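Local coordinates for alpha-hemoglobin-stabilizing protein (Homo sapiens, PDB 1Z8U), which acts as an erythroid chaperone that binds free alpha-hemoglobin and keeps it from aggregating and precipitating, at residues A[30-35]-A[83-88]; A[5-10]-A[55-60]; A[47-52]-A[68-73]; A[13-18]-A[72-77]. The protein carries 1 engineered substitution. All blocks are in the same frame, centred on the assembly; numbering follows the deposited sequence.

Contact 1. Residues A[30-35]-A[83-88]. Engineered in segment 30-35: Ala30 (natural residue Pro).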
loop_
_atom_site.group_PDB
_atom_site.type_symbol
_atom_site.label_atom_id
_atom_site.label_comp_id
_atom_site.label_asym_id
_atom_site.label_seq_id
_atom_site.Cartn_x
_atom_site.Cartn_y
_atom_site.Cartn_z
ATOM N N ALA A 30 -9.460 9.142 -2.417
ATOM C CA ALA A 30 -8.138 9.483 -1.894
ATOM C C ALA A 30 -8.182 10.243 -0.567
ATOM O O ALA A 30 -7.474 9.886 0.375
ATOM C CB ALA A 30 -7.364 10.293 -2.923
ATOM N N LEU A 31 -9.016 11.280 -0.500
ATOM C CA LEU A 31 -9.147 12.125 0.693
ATOM C C LEU A 31 -7.808 12.430 1.350
ATOM O O LEU A 31 -7.754 12.943 2.471
ATOM C CB LEU A 31 -10.081 11.495 1.732
ATOM C CG LEU A 31 -11.579 11.460 1.414
ATOM C CD1 LEU A 31 -12.330 10.767 2.550
ATOM C CD2 LEU A 31 -12.089 12.882 1.216
ATOM N N VAL A 32 -6.729 12.106 0.653
ATOM C CA VAL A 32 -5.401 12.367 1.159
ATOM C C VAL A 32 -4.946 13.680 0.521
ATOM O O VAL A 32 -5.323 13.993 -0.611
ATOM C CB VAL A 32 -4.436 11.221 0.792
ATOM C CG1 VAL A 32 -4.327 11.089 -0.710
ATOM C CG2 VAL A 32 -3.082 11.473 1.400
ATOM N N SER A 33 -4.156 14.458 1.252
ATOM C CA SER A 33 -3.675 15.733 0.745
ATOM C C SER A 33 -2.600 15.539 -0.326
ATOM O O SER A 33 -2.072 14.440 -0.510
ATOM C CB SER A 33 -3.118 16.568 1.896
ATOM O OG SER A 33 -1.937 15.989 2.423
ATOM N N GLU A 34 -2.282 16.608 -1.041
ATOM C CA GLU A 34 -1.260 16.551 -2.081
ATOM C C GLU A 34 0.069 16.174 -1.426
ATOM O O GLU A 34 0.872 15.409 -1.973
ATOM C CB GLU A 34 -1.134 17.922 -2.761
ATOM C CG GLU A 34 -0.040 18.008 -3.828
ATOM C CD GLU A 34 0.111 19.406 -4.401
ATOM O OE1 GLU A 34 -0.861 19.910 -4.999
ATOM O OE2 GLU A 34 1.201 19.996 -4.250
ATOM N N GLU A 35 0.275 16.735 -0.241
ATOM C CA GLU A 35 1.469 16.516 0.551
ATOM C C GLU A 35 1.645 15.031 0.881
ATOM O O GLU A 35 2.741 14.478 0.716
ATOM C CB GLU A 35 1.364 17.327 1.838
ATOM C CG GLU A 35 2.677 17.782 2.414
ATOM C CD GLU A 35 2.501 18.426 3.773
ATOM O OE1 GLU A 35 3.433 19.124 4.236
ATOM O OE2 GLU A 35 1.429 18.226 4.383
ATOM N N ALA A 83 0.593 15.111 -11.238
ATOM C CA ALA A 83 0.008 16.278 -11.890
ATOM C C ALA A 83 -1.501 16.131 -12.046
ATOM O O ALA A 83 -2.261 17.043 -11.707
ATOM C CB ALA A 83 0.652 16.490 -13.250
ATOM N N LYS A 84 -1.933 14.988 -12.568
ATOM C CA LYS A 84 -3.355 14.759 -12.747
ATOM C C LYS A 84 -4.039 14.840 -11.386
ATOM O O LYS A 84 -5.073 15.491 -11.244
ATOM C CB LYS A 84 -3.613 13.394 -13.385
ATOM C CG LYS A 84 -5.064 13.201 -13.803
ATOM C CD LYS A 84 -5.341 11.790 -14.307
ATOM C CE LYS A 84 -6.821 11.610 -14.627
ATOM N NZ LYS A 84 -7.155 10.200 -14.969
ATOM N N TYR A 85 -3.455 14.189 -10.382
ATOM C CA TYR A 85 -4.020 14.211 -9.036
ATOM C C TYR A 85 -3.958 15.616 -8.469
ATOM O O TYR A 85 -4.824 16.031 -7.706
ATOM C CB TYR A 85 -3.267 13.257 -8.106
ATOM C CG TYR A 85 -3.841 13.206 -6.706
ATOM C CD1 TYR A 85 -3.301 13.975 -5.673
ATOM C CD2 TYR A 85 -4.951 12.408 -6.420
ATOM C CE1 TYR A 85 -3.855 13.950 -4.389
ATOM C CE2 TYR A 85 -5.513 12.377 -5.148
ATOM C CZ TYR A 85 -4.963 13.149 -4.136
ATOM O OH TYR A 85 -5.531 13.111 -2.882
ATOM N N ARG A 86 -2.918 16.346 -8.843
ATOM C CA ARG A 86 -2.748 17.711 -8.382
ATOM C C ARG A 86 -3.936 18.507 -8.904
ATOM O O ARG A 86 -4.470 19.377 -8.216
ATOM C CB ARG A 86 -1.457 18.288 -8.945
ATOM C CG ARG A 86 -0.911 19.463 -8.171
ATOM C CD ARG A 86 0.377 19.063 -7.487
ATOM N NE ARG A 86 1.361 18.570 -8.446
ATOM C CZ ARG A 86 2.530 18.044 -8.106
ATOM N NH1 ARG A 86 2.863 17.938 -6.827
ATOM N NH2 ARG A 86 3.364 17.621 -9.044
ATOM N N ASP A 87 -4.343 18.192 -10.131
ATOM C CA ASP A 87 -5.465 18.865 -10.774
ATOM C C ASP A 87 -6.784 18.188 -10.411
ATOM O O ASP A 87 -7.713 18.132 -11.216
ATOM C CB ASP A 87 -5.275 18.870 -12.296
ATOM C CG ASP A 87 -6.313 19.726 -13.014
ATOM O OD1 ASP A 87 -6.439 20.924 -12.673
ATOM O OD2 ASP A 87 -6.998 19.204 -13.923
ATOM N N PHE A 88 -6.860 17.678 -9.188
ATOM C CA PHE A 88 -8.068 17.028 -8.706
ATOM C C PHE A 88 -8.533 17.826 -7.496
ATOM O O PHE A 88 -9.607 17.588 -6.950
ATOM C CB PHE A 88 -7.776 15.580 -8.306
ATOM C CG PHE A 88 -9.008 14.757 -8.064
ATOM C CD1 PHE A 88 -9.901 14.502 -9.100
ATOM C CD2 PHE A 88 -9.282 14.245 -6.802
ATOM C CE1 PHE A 88 -11.053 13.748 -8.879
ATOM C CE2 PHE A 88 -10.430 13.491 -6.572
ATOM C CZ PHE A 88 -11.317 13.242 -7.612
#
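Glu34 and Arg86 bring the two backbones nearest, their CA atoms 6.6 Å apart, where the loop entering helix 34-52 passes the last turn of helix 60-86. From that turn Tyr85 reaches across to the loop. Its CG is anti to the backbone N (chi1 -178°), which sends the ring straight at the loop, and its hydroxyl donates to Val32 O, lying in the ring plane beyond the edge. The modelled separation of Tyr85 OH and Val32 O, 2.4 Å, is very short, and its exact value is doubtful. Tyrosine suits the place because its ring packs against the loop while its hydroxyl satisfies a backbone carbonyl. That carbonyl directly precedes Ser33, the N-cap of helix 34-52, whose OG takes the N-H of Asp36; the tyrosine thus ties a helix start to a helix end in this three-helix bundle. Replacing Tyr85 by a phenylalanine would probably leave the carbonyl of Val32 without its donor and the loop less firmly held. Ala30, engineered from proline, also sits at the ring edge, its CB 3.6 Å from Tyr85 CE2, and Val32 CG1 comes within 4.0 Å of Tyr85 CZ. At the surface, Glu34 OE2 and Arg86 NH1 form a long salt bridge of 3.7 Å.

Contact 2. Residues A[5-10]-A[55-60]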
loop_
_atom_site.group_PDB
_atom_site.type_symbol
_atom_site.label_atom_id
_atom_site.label_comp_id
_atom_site.label_asym_id
_atom_site.label_seq_id
_atom_site.Cartn_x
_atom_site.Cartn_y
_atom_site.Cartn_z
ATOM N N LYS A 5 21.379 -7.026 -20.675
ATOM C CA LYS A 5 20.148 -7.602 -21.215
ATOM C C LYS A 5 19.228 -8.193 -20.147
ATOM O O LYS A 5 18.049 -8.438 -20.406
ATOM C CB LYS A 5 20.479 -8.680 -22.253
ATOM C CG LYS A 5 19.621 -8.615 -23.517
ATOM C CD LYS A 5 19.887 -7.323 -24.291
ATOM C CE LYS A 5 19.143 -7.285 -25.622
ATOM N NZ LYS A 5 19.420 -6.033 -26.383
ATOM N N ALA A 6 19.767 -8.421 -18.955
ATOM C CA ALA A 6 18.991 -8.968 -17.848
ATOM C C ALA A 6 18.253 -7.842 -17.128
ATOM O O ALA A 6 17.025 -7.760 -17.171
ATOM C CB ALA A 6 19.905 -9.699 -16.879
ATOM N N ASN A 7 19.012 -6.967 -16.478
ATOM C CA ASN A 7 18.428 -5.846 -15.755
ATOM C C ASN A 7 17.708 -4.865 -16.677
ATOM O O ASN A 7 16.925 -4.036 -16.214
ATOM C CB ASN A 7 19.506 -5.100 -14.970
ATOM C CG ASN A 7 20.313 -6.019 -14.081
ATOM O OD1 ASN A 7 19.770 -6.937 -13.475
ATOM N ND2 ASN A 7 21.614 -5.769 -13.990
ATOM N N LYS A 8 17.971 -4.958 -17.978
ATOM C CA LYS A 8 17.341 -4.071 -18.952
ATOM C C LYS A 8 15.834 -4.302 -18.982
ATOM O O LYS A 8 15.046 -3.353 -19.011
ATOM C CB LYS A 8 17.926 -4.311 -20.351
ATOM C CG LYS A 8 17.402 -3.363 -21.432
ATOM C CD LYS A 8 17.836 -1.914 -21.191
ATOM C CE LYS A 8 19.312 -1.687 -21.504
ATOM N NZ LYS A 8 19.621 -1.674 -22.962
ATOM N N ASP A 9 15.443 -5.571 -18.971
ATOM C CA ASP A 9 14.034 -5.945 -18.999
ATOM C C ASP A 9 13.414 -5.854 -17.602
ATOM O O ASP A 9 12.244 -5.496 -17.450
ATOM C CB ASP A 9 13.895 -7.363 -19.556
ATOM C CG ASP A 9 14.502 -7.504 -20.945
ATOM O OD1 ASP A 9 14.035 -6.810 -21.875
ATOM O OD2 ASP A 9 15.448 -8.306 -21.106
ATOM N N LEU A 10 14.209 -6.179 -16.589
ATOM C CA LEU A 10 13.768 -6.121 -15.201
ATOM C C LEU A 10 13.209 -4.719 -14.940
ATOM O O LEU A 10 12.110 -4.557 -14.418
ATOM C CB LEU A 10 14.961 -6.387 -14.279
ATOM C CG LEU A 10 14.713 -6.849 -12.843
ATOM C CD1 LEU A 10 14.200 -8.285 -12.855
ATOM C CD2 LEU A 10 16.009 -6.757 -12.046
ATOM N N GLN A 55 16.680 -8.118 -7.364
ATOM C CA GLN A 55 16.466 -8.682 -8.691
ATOM C C GLN A 55 17.546 -8.276 -9.686
ATOM O O GLN A 55 17.828 -9.010 -10.631
ATOM C CB GLN A 55 15.095 -8.260 -9.215
ATOM C CG GLN A 55 13.964 -8.636 -8.280
ATOM C CD GLN A 55 13.881 -10.133 -8.040
ATOM O OE1 GLN A 55 13.317 -10.579 -7.042
ATOM N NE2 GLN A 55 14.433 -10.916 -8.959
ATOM N N VAL A 56 18.142 -7.106 -9.483
ATOM C CA VAL A 56 19.201 -6.639 -10.374
ATOM C C VAL A 56 20.334 -7.647 -10.331
ATOM O O VAL A 56 20.647 -8.204 -9.275
ATOM C CB VAL A 56 19.754 -5.253 -9.957
ATOM C CG1 VAL A 56 18.811 -4.159 -10.404
ATOM C CG2 VAL A 56 19.947 -5.195 -8.449
ATOM N N THR A 57 20.944 -7.879 -11.485
ATOM C CA THR A 57 22.036 -8.830 -11.594
ATOM C C THR A 57 23.285 -8.186 -12.175
ATOM O O THR A 57 23.208 -7.189 -12.892
ATOM C CB THR A 57 21.623 -10.038 -12.467
ATOM O OG1 THR A 57 22.793 -10.746 -12.889
ATOM C CG2 THR A 57 20.838 -9.582 -13.681
ATOM N N GLY A 58 24.439 -8.757 -11.846
ATOM C CA GLY A 58 25.694 -8.230 -12.346
ATOM C C GLY A 58 26.665 -7.836 -11.251
ATOM O O GLY A 58 26.612 -8.355 -10.131
ATOM N N GLU A 59 27.556 -6.907 -11.585
ATOM C CA GLU A 59 28.566 -6.423 -10.650
ATOM C C GLU A 59 28.136 -5.076 -10.068
ATOM O O GLU A 59 27.391 -4.327 -10.702
ATOM C CB GLU A 59 29.916 -6.268 -11.366
ATOM C CG GLU A 59 30.365 -7.485 -12.185
ATOM C CD GLU A 59 30.655 -8.716 -11.339
ATOM O OE1 GLU A 59 30.998 -9.766 -11.922
ATOM O OE2 GLU A 59 30.543 -8.638 -10.097
ATOM N N PRO A 60 28.611 -4.750 -8.854
ATOM C CA PRO A 60 28.290 -3.498 -8.164
ATOM C C PRO A 60 28.133 -2.278 -9.076
ATOM O O PRO A 60 27.148 -1.549 -8.984
ATOM C CB PRO A 60 29.447 -3.357 -7.184
ATOM C CG PRO A 60 29.649 -4.770 -6.758
ATOM C CD PRO A 60 29.591 -5.529 -8.075
#
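Asn7 ND2 is gripped by two acceptors, Thr57 O in the loop and Glu62 OE1 on helix 60-86. The same amide also uses its oxygen, so that it pairs with both backbone polar atoms of Thr57: ND2 donates to Thr57 O at an N-H...O angle of 165°, and OD1 accepts from Thr57 N at 160°. Both bonds are nearly straight but modelled very short, and the place of OD1 is less sure. Asparagine suits this buried position because its flat amide carries a donor and an acceptor side by side, matching the N-H and C=O of Thr57. A leucine in place of Asn7 would probably leave the N-H and C=O of Thr57, and the Glu62 carboxylate, without their mates. One turn on, Leu10 meets the loop with its branched end, crossing Gln55 at about a right angle; Leu10 CD1 lies 3.7 Å from Gln55 CB, and Leu10 CD2 lies 4.2 Å from Val56 CG1. Val56 also packs on Ala66 and Leu67 of helix 60-86. The arrangement is that of an interhelical loop fastened by side-chain-to-backbone hydrogen bonds to the first helix of a three-helix bundle.

Contact 3. Residues A[47-52]-A[68-73]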
loop_
_atom_site.group_PDB
_atom_site.type_symbol
_atom_site.label_atom_id
_atom_site.label_comp_id
_atom_site.label_asym_id
_atom_site.label_seq_id
_atom_site.Cartn_x
_atom_site.Cartn_y
_atom_site.Cartn_z
ATOM N N PHE A 47 9.588 1.276 -2.385
ATOM C CA PHE A 47 9.155 -0.112 -2.416
ATOM C C PHE A 47 9.705 -0.874 -3.626
ATOM O O PHE A 47 10.351 -1.901 -3.460
ATOM C CB PHE A 47 7.613 -0.155 -2.392
ATOM C CG PHE A 47 7.031 -1.476 -2.796
ATOM C CD1 PHE A 47 5.977 -1.528 -3.704
ATOM C CD2 PHE A 47 7.558 -2.670 -2.301
ATOM C CE1 PHE A 47 5.455 -2.745 -4.124
ATOM C CE2 PHE A 47 7.047 -3.897 -2.713
ATOM C CZ PHE A 47 5.991 -3.937 -3.628
ATOM N N TYR A 48 9.437 -0.381 -4.835
ATOM C CA TYR A 48 9.923 -1.032 -6.057
ATOM C C TYR A 48 11.445 -1.108 -6.097
ATOM O O TYR A 48 12.022 -2.126 -6.476
ATOM C CB TYR A 48 9.440 -0.292 -7.305
ATOM C CG TYR A 48 8.060 -0.688 -7.754
ATOM C CD1 TYR A 48 6.968 -0.563 -6.894
ATOM C CD2 TYR A 48 7.835 -1.175 -9.046
ATOM C CE1 TYR A 48 5.683 -0.909 -7.305
ATOM C CE2 TYR A 48 6.544 -1.525 -9.472
ATOM C CZ TYR A 48 5.473 -1.383 -8.591
ATOM O OH TYR A 48 4.194 -1.676 -8.994
ATOM N N ILE A 49 12.098 -0.025 -5.711
ATOM C CA ILE A 49 13.545 -0.013 -5.717
ATOM C C ILE A 49 14.076 -1.083 -4.775
ATOM O O ILE A 49 14.863 -1.934 -5.181
ATOM C CB ILE A 49 14.079 1.358 -5.294
ATOM C CG1 ILE A 49 13.779 2.377 -6.388
ATOM C CG2 ILE A 49 15.568 1.290 -5.041
ATOM C CD1 ILE A 49 14.099 3.789 -5.981
ATOM N N ASN A 50 13.634 -1.052 -3.523
ATOM C CA ASN A 50 14.090 -2.026 -2.540
ATOM C C ASN A 50 13.736 -3.441 -2.964
ATOM O O ASN A 50 14.344 -4.403 -2.499
ATOM C CB ASN A 50 13.484 -1.726 -1.170
ATOM C CG ASN A 50 13.784 -0.305 -0.691
ATOM O OD1 ASN A 50 13.492 0.051 0.456
ATOM N ND2 ASN A 50 14.360 0.516 -1.570
ATOM N N TYR A 51 12.754 -3.571 -3.852
ATOM C CA TYR A 51 12.347 -4.887 -4.331
ATOM C C TYR A 51 13.329 -5.391 -5.373
ATOM O O TYR A 51 13.975 -6.420 -5.182
ATOM C CB TYR A 51 10.945 -4.847 -4.956
ATOM C CG TYR A 51 10.564 -6.138 -5.668
ATOM C CD1 TYR A 51 10.366 -6.164 -7.049
ATOM C CD2 TYR A 51 10.415 -7.337 -4.957
ATOM C CE1 TYR A 51 10.022 -7.359 -7.712
ATOM C CE2 TYR A 51 10.075 -8.529 -5.603
ATOM C CZ TYR A 51 9.876 -8.536 -6.978
ATOM O OH TYR A 51 9.505 -9.704 -7.616
ATOM N N TYR A 52 13.422 -4.659 -6.479
ATOM C CA TYR A 52 14.311 -5.016 -7.569
ATOM C C TYR A 52 15.766 -4.921 -7.181
ATOM O O TYR A 52 16.630 -5.268 -7.968
ATOM C CB TYR A 52 14.051 -4.126 -8.779
ATOM C CG TYR A 52 12.789 -4.484 -9.510
ATOM C CD1 TYR A 52 12.634 -5.744 -10.086
ATOM C CD2 TYR A 52 11.743 -3.573 -9.618
ATOM C CE1 TYR A 52 11.471 -6.090 -10.751
ATOM C CE2 TYR A 52 10.571 -3.906 -10.282
ATOM C CZ TYR A 52 10.444 -5.163 -10.848
ATOM O OH TYR A 52 9.303 -5.482 -11.541
ATOM N N GLN A 68 19.377 3.029 -10.406
ATOM C CA GLN A 68 19.340 4.453 -10.707
ATOM C C GLN A 68 18.512 4.777 -11.949
ATOM O O GLN A 68 17.877 5.827 -12.009
ATOM C CB GLN A 68 20.767 4.971 -10.876
ATOM C CG GLN A 68 20.908 6.473 -10.839
ATOM C CD GLN A 68 22.310 6.888 -10.437
ATOM O OE1 GLN A 68 23.289 6.507 -11.081
ATOM N NE2 GLN A 68 22.417 7.665 -9.359
ATOM N N GLU A 69 18.518 3.883 -12.936
ATOM C CA GLU A 69 17.748 4.121 -14.151
ATOM C C GLU A 69 16.279 3.874 -13.838
ATOM O O GLU A 69 15.401 4.610 -14.291
ATOM C CB GLU A 69 18.194 3.189 -15.286
ATOM C CG GLU A 69 17.704 3.636 -16.666
ATOM C CD GLU A 69 17.663 2.510 -17.690
ATOM O OE1 GLU A 69 18.674 1.787 -17.826
ATOM O OE2 GLU A 69 16.619 2.351 -18.365
ATOM N N LEU A 70 16.017 2.828 -13.057
ATOM C CA LEU A 70 14.655 2.489 -12.667
ATOM C C LEU A 70 14.004 3.702 -12.006
ATOM O O LEU A 70 13.008 4.231 -12.507
ATOM C CB LEU A 70 14.657 1.302 -11.696
ATOM C CG LEU A 70 13.330 0.957 -11.003
ATOM C CD1 LEU A 70 12.276 0.540 -12.029
ATOM C CD2 LEU A 70 13.577 -0.150 -9.994
ATOM N N ARG A 71 14.575 4.140 -10.885
ATOM C CA ARG A 71 14.044 5.292 -10.173
ATOM C C ARG A 71 13.824 6.478 -11.114
ATOM O O ARG A 71 12.829 7.193 -10.981
ATOM C CB ARG A 71 14.973 5.690 -9.023
ATOM C CG ARG A 71 14.616 7.025 -8.395
ATOM C CD ARG A 71 15.288 7.219 -7.049
ATOM N NE ARG A 71 14.461 6.709 -5.960
ATOM C CZ ARG A 71 14.852 6.626 -4.692
ATOM N NH1 ARG A 71 16.073 7.018 -4.343
ATOM N NH2 ARG A 71 14.021 6.150 -3.770
ATOM N N GLN A 72 14.743 6.682 -12.061
ATOM C CA GLN A 72 14.616 7.775 -13.027
ATOM C C GLN A 72 13.319 7.601 -13.813
ATOM O O GLN A 72 12.606 8.570 -14.080
ATOM C CB GLN A 72 15.777 7.781 -14.031
ATOM C CG GLN A 72 16.329 9.139 -14.431
ATOM C CD GLN A 72 15.476 9.803 -15.514
ATOM O OE1 GLN A 72 15.034 10.943 -15.355
ATOM N NE2 GLN A 72 15.238 9.089 -16.611
ATOM N N GLU A 73 13.028 6.356 -14.181
ATOM C CA GLU A 73 11.833 6.028 -14.949
ATOM C C GLU A 73 10.559 6.022 -14.114
ATOM O O GLU A 73 9.514 6.491 -14.571
ATOM C CB GLU A 73 12.008 4.672 -15.635
ATOM C CG GLU A 73 13.114 4.649 -16.684
ATOM C CD GLU A 73 12.847 5.591 -17.850
ATOM O OE1 GLU A 73 13.725 5.701 -18.733
ATOM O OE2 GLU A 73 11.766 6.218 -17.892
#
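Leu70 and Tyr52 form the apolar part of this contact, with Leu70 CD2 3.9 Å from Tyr52 CD2 and the two side chains crossing at about a right angle. The leucine points at segment 47-52 with CG anti to its own nitrogen (chi1 170°), and the same methyl reaches Ile49 CG1 at 4.4 Å. An apolar side chain suits this buried place between a tyrosine ring and an isoleucine, as it brings no polar group to satisfy. The second kind of interaction sets an apolar group against a charged one: Ile49 CD1 lies over one face of the Arg71 guanidinium, though the model sets the two too close for their spacing to be relied on. The arginine bends at chi3 (-90°), curling its stem round that methyl, which is 3.7 Å from Arg71 CB and 3.8 Å from Arg71 CD. Arginine suits the exposed border of the contact because its methylenes cover the isoleucine while its charged end makes a long, weak ion pair with Glu42. No hydrogen bond joins the two segments; the hydroxyl of Tyr52 is instead satisfied by Glu17. Next to it in sequence, Tyr51 sets CD1 3.6 Å above the plane of the Tyr52 ring, over its centre. The two segments run nearly antiparallel, at 156°, with axes 10.2 Å apart. Helix 5-23 closes one side, where Leu10 and Ala13 pack on Tyr52, while Phe47 and Tyr51 pack against the chain of another protein.

Contact 4. Residues A[13-18]-A[72-77]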
loop_
_atom_site.group_PDB
_atom_site.type_symbol
_atom_site.label_atom_id
_atom_site.label_comp_id
_atom_site.label_asym_id
_atom_site.label_seq_id
_atom_site.Cartn_x
_atom_site.Cartn_y
_atom_site.Cartn_z
ATOM N N ALA A 13 9.912 -4.246 -16.537
ATOM C CA ALA A 13 8.838 -4.939 -15.824
ATOM C C ALA A 13 8.275 -4.091 -14.690
ATOM O O ALA A 13 7.060 -3.929 -14.569
ATOM C CB ALA A 13 9.354 -6.261 -15.264
ATOM N N GLY A 14 9.168 -3.557 -13.861
ATOM C CA GLY A 14 8.747 -2.732 -12.746
ATOM C C GLY A 14 7.997 -1.482 -13.159
ATOM O O GLY A 14 7.191 -0.947 -12.399
ATOM N N LEU A 15 8.263 -1.010 -14.370
ATOM C CA LEU A 15 7.609 0.187 -14.880
ATOM C C LEU A 15 6.225 -0.147 -15.426
ATOM O O LEU A 15 5.346 0.714 -15.499
ATOM C CB LEU A 15 8.478 0.827 -15.966
ATOM C CG LEU A 15 9.832 1.329 -15.461
ATOM C CD1 LEU A 15 10.716 1.712 -16.634
ATOM C CD2 LEU A 15 9.620 2.519 -14.536
ATOM N N LYS A 16 6.035 -1.399 -15.818
ATOM C CA LYS A 16 4.742 -1.814 -16.325
ATOM C C LYS A 16 3.895 -2.053 -15.086
ATOM O O LYS A 16 2.765 -1.562 -14.974
ATOM C CB LYS A 16 4.865 -3.105 -17.142
ATOM C CG LYS A 16 3.617 -3.419 -17.963
ATOM C CD LYS A 16 3.788 -4.654 -18.833
ATOM C CE LYS A 16 2.579 -4.847 -19.741
ATOM N NZ LYS A 16 1.304 -4.957 -18.972
ATOM N N GLU A 17 4.470 -2.802 -14.150
ATOM C CA GLU A 17 3.812 -3.113 -12.888
ATOM C C GLU A 17 3.460 -1.811 -12.168
ATOM O O GLU A 17 2.407 -1.699 -11.548
ATOM C CB GLU A 17 4.743 -3.974 -12.020
ATOM C CG GLU A 17 5.125 -5.315 -12.674
ATOM C CD GLU A 17 6.303 -6.018 -12.003
ATOM O OE1 GLU A 17 6.670 -7.130 -12.448
ATOM O OE2 GLU A 17 6.863 -5.462 -11.036
ATOM N N PHE A 18 4.341 -0.822 -12.273
ATOM C CA PHE A 18 4.122 0.465 -11.632
ATOM C C PHE A 18 2.962 1.227 -12.268
ATOM O O PHE A 18 2.271 2.006 -11.602
ATOM C CB PHE A 18 5.391 1.316 -11.708
ATOM C CG PHE A 18 5.332 2.557 -10.868
ATOM C CD1 PHE A 18 5.305 2.467 -9.477
ATOM C CD2 PHE A 18 5.281 3.809 -11.458
ATOM C CE1 PHE A 18 5.229 3.604 -8.692
ATOM C CE2 PHE A 18 5.205 4.959 -10.686
ATOM C CZ PHE A 18 5.178 4.856 -9.298
ATOM N N GLN A 72 14.743 6.682 -12.061
ATOM C CA GLN A 72 14.616 7.775 -13.027
ATOM C C GLN A 72 13.319 7.601 -13.813
ATOM O O GLN A 72 12.606 8.570 -14.080
ATOM C CB GLN A 72 15.777 7.781 -14.031
ATOM C CG GLN A 72 16.329 9.139 -14.431
ATOM C CD GLN A 72 15.476 9.803 -15.514
ATOM O OE1 GLN A 72 15.034 10.943 -15.355
ATOM N NE2 GLN A 72 15.238 9.089 -16.611
ATOM N N GLU A 73 13.028 6.356 -14.181
ATOM C CA GLU A 73 11.833 6.028 -14.949
ATOM C C GLU A 73 10.559 6.022 -14.114
ATOM O O GLU A 73 9.514 6.491 -14.571
ATOM C CB GLU A 73 12.008 4.672 -15.635
ATOM C CG GLU A 73 13.114 4.649 -16.684
ATOM C CD GLU A 73 12.847 5.591 -17.850
ATOM O OE1 GLU A 73 13.725 5.701 -18.733
ATOM O OE2 GLU A 73 11.766 6.218 -17.892
ATOM N N LEU A 74 10.640 5.491 -12.897
ATOM C CA LEU A 74 9.480 5.448 -12.018
ATOM C C LEU A 74 8.939 6.861 -11.829
ATOM O O LEU A 74 7.728 7.076 -11.771
ATOM C CB LEU A 74 9.865 4.839 -10.670
ATOM C CG LEU A 74 10.208 3.351 -10.737
ATOM C CD1 LEU A 74 10.845 2.904 -9.439
ATOM C CD2 LEU A 74 8.954 2.553 -11.025
ATOM N N ASN A 75 9.853 7.822 -11.750
ATOM C CA ASN A 75 9.494 9.223 -11.581
ATOM C C ASN A 75 8.782 9.749 -12.818
ATOM O O ASN A 75 7.826 10.512 -12.717
ATOM C CB ASN A 75 10.747 10.058 -11.332
ATOM C CG ASN A 75 11.502 9.622 -10.096
ATOM O OD1 ASN A 75 12.568 10.153 -9.785
ATOM N ND2 ASN A 75 10.954 8.649 -9.380
ATOM N N THR A 76 9.253 9.333 -13.987
ATOM C CA THR A 76 8.668 9.769 -15.250
ATOM C C THR A 76 7.197 9.364 -15.370
ATOM O O THR A 76 6.416 10.035 -16.050
ATOM C CB THR A 76 9.460 9.203 -16.449
ATOM O OG1 THR A 76 10.848 9.524 -16.292
ATOM C CG2 THR A 76 8.959 9.809 -17.756
ATOM N N LEU A 77 6.822 8.266 -14.719
ATOM C CA LEU A 77 5.437 7.812 -14.745
ATOM C C LEU A 77 4.674 8.496 -13.619
ATOM O O LEU A 77 3.536 8.930 -13.796
ATOM C CB LEU A 77 5.360 6.294 -14.560
ATOM C CG LEU A 77 5.671 5.392 -15.758
ATOM C CD1 LEU A 77 7.070 5.673 -16.274
ATOM C CD2 LEU A 77 5.541 3.939 -15.342
#
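Phe18 receives Leu74 CD2 over one face in a CH-pi contact, 4.0 Å from the ring centroid and 25° off its normal. Leu77 comes to the ring edge instead, its CD2 3.9 Å from Phe18 CD2, so two leucines one turn apart hold the phenylalanine from different sides. Leu15 completes this first shell: its CD2 touches Leu74 CD2 at 3.6 Å, and its forked end straddles the beta carbon of Glu73, with both Leu15 CD1 and Leu15 CD2 3.4 Å from Glu73 CB. Glu73 can serve here because its chain bends at chi2 (-63°), carrying the carboxylate away while its aliphatic base stays in the packing. Further out, Met45 of helix 34-52 touches both Phe18 and Leu74, and Tyr48 meets the Phe18 ring edge-to-face. Leu22 and Ser19, later on helix 5-23, pack on Leu77. The two segments run nearly parallel, 23° apart with axes 10.0 Å from each other, and helix 34-52 lies against the pair to make the third member of the bundle.

How the contacts relate
Contact 3, buried, and contact 4, partly buried, lie in the bundle's middle, their centres 8 Å apart, and share Gln72 and Glu73. Both use helix 60-86, contact 3 joining it to the nearly antiparallel helix 34-52 and contact 4 to the nearly parallel helix 5-23; neither has a hydrogen bond between its segments. Contacts 1 and 2 are surface contacts on opposite sides of the chain's centre, about 34 Å apart between centres. Each fastens loop backbone by a side chain: one bond from a tyrosine hydroxyl in contact 1, a pair with an asparagine amide in contact 2. Contact 2 reaches the interior through Leu10 CG, 3.6 Å from Tyr52 CD1 of contact 3, whereas contact 1 touches none of the others.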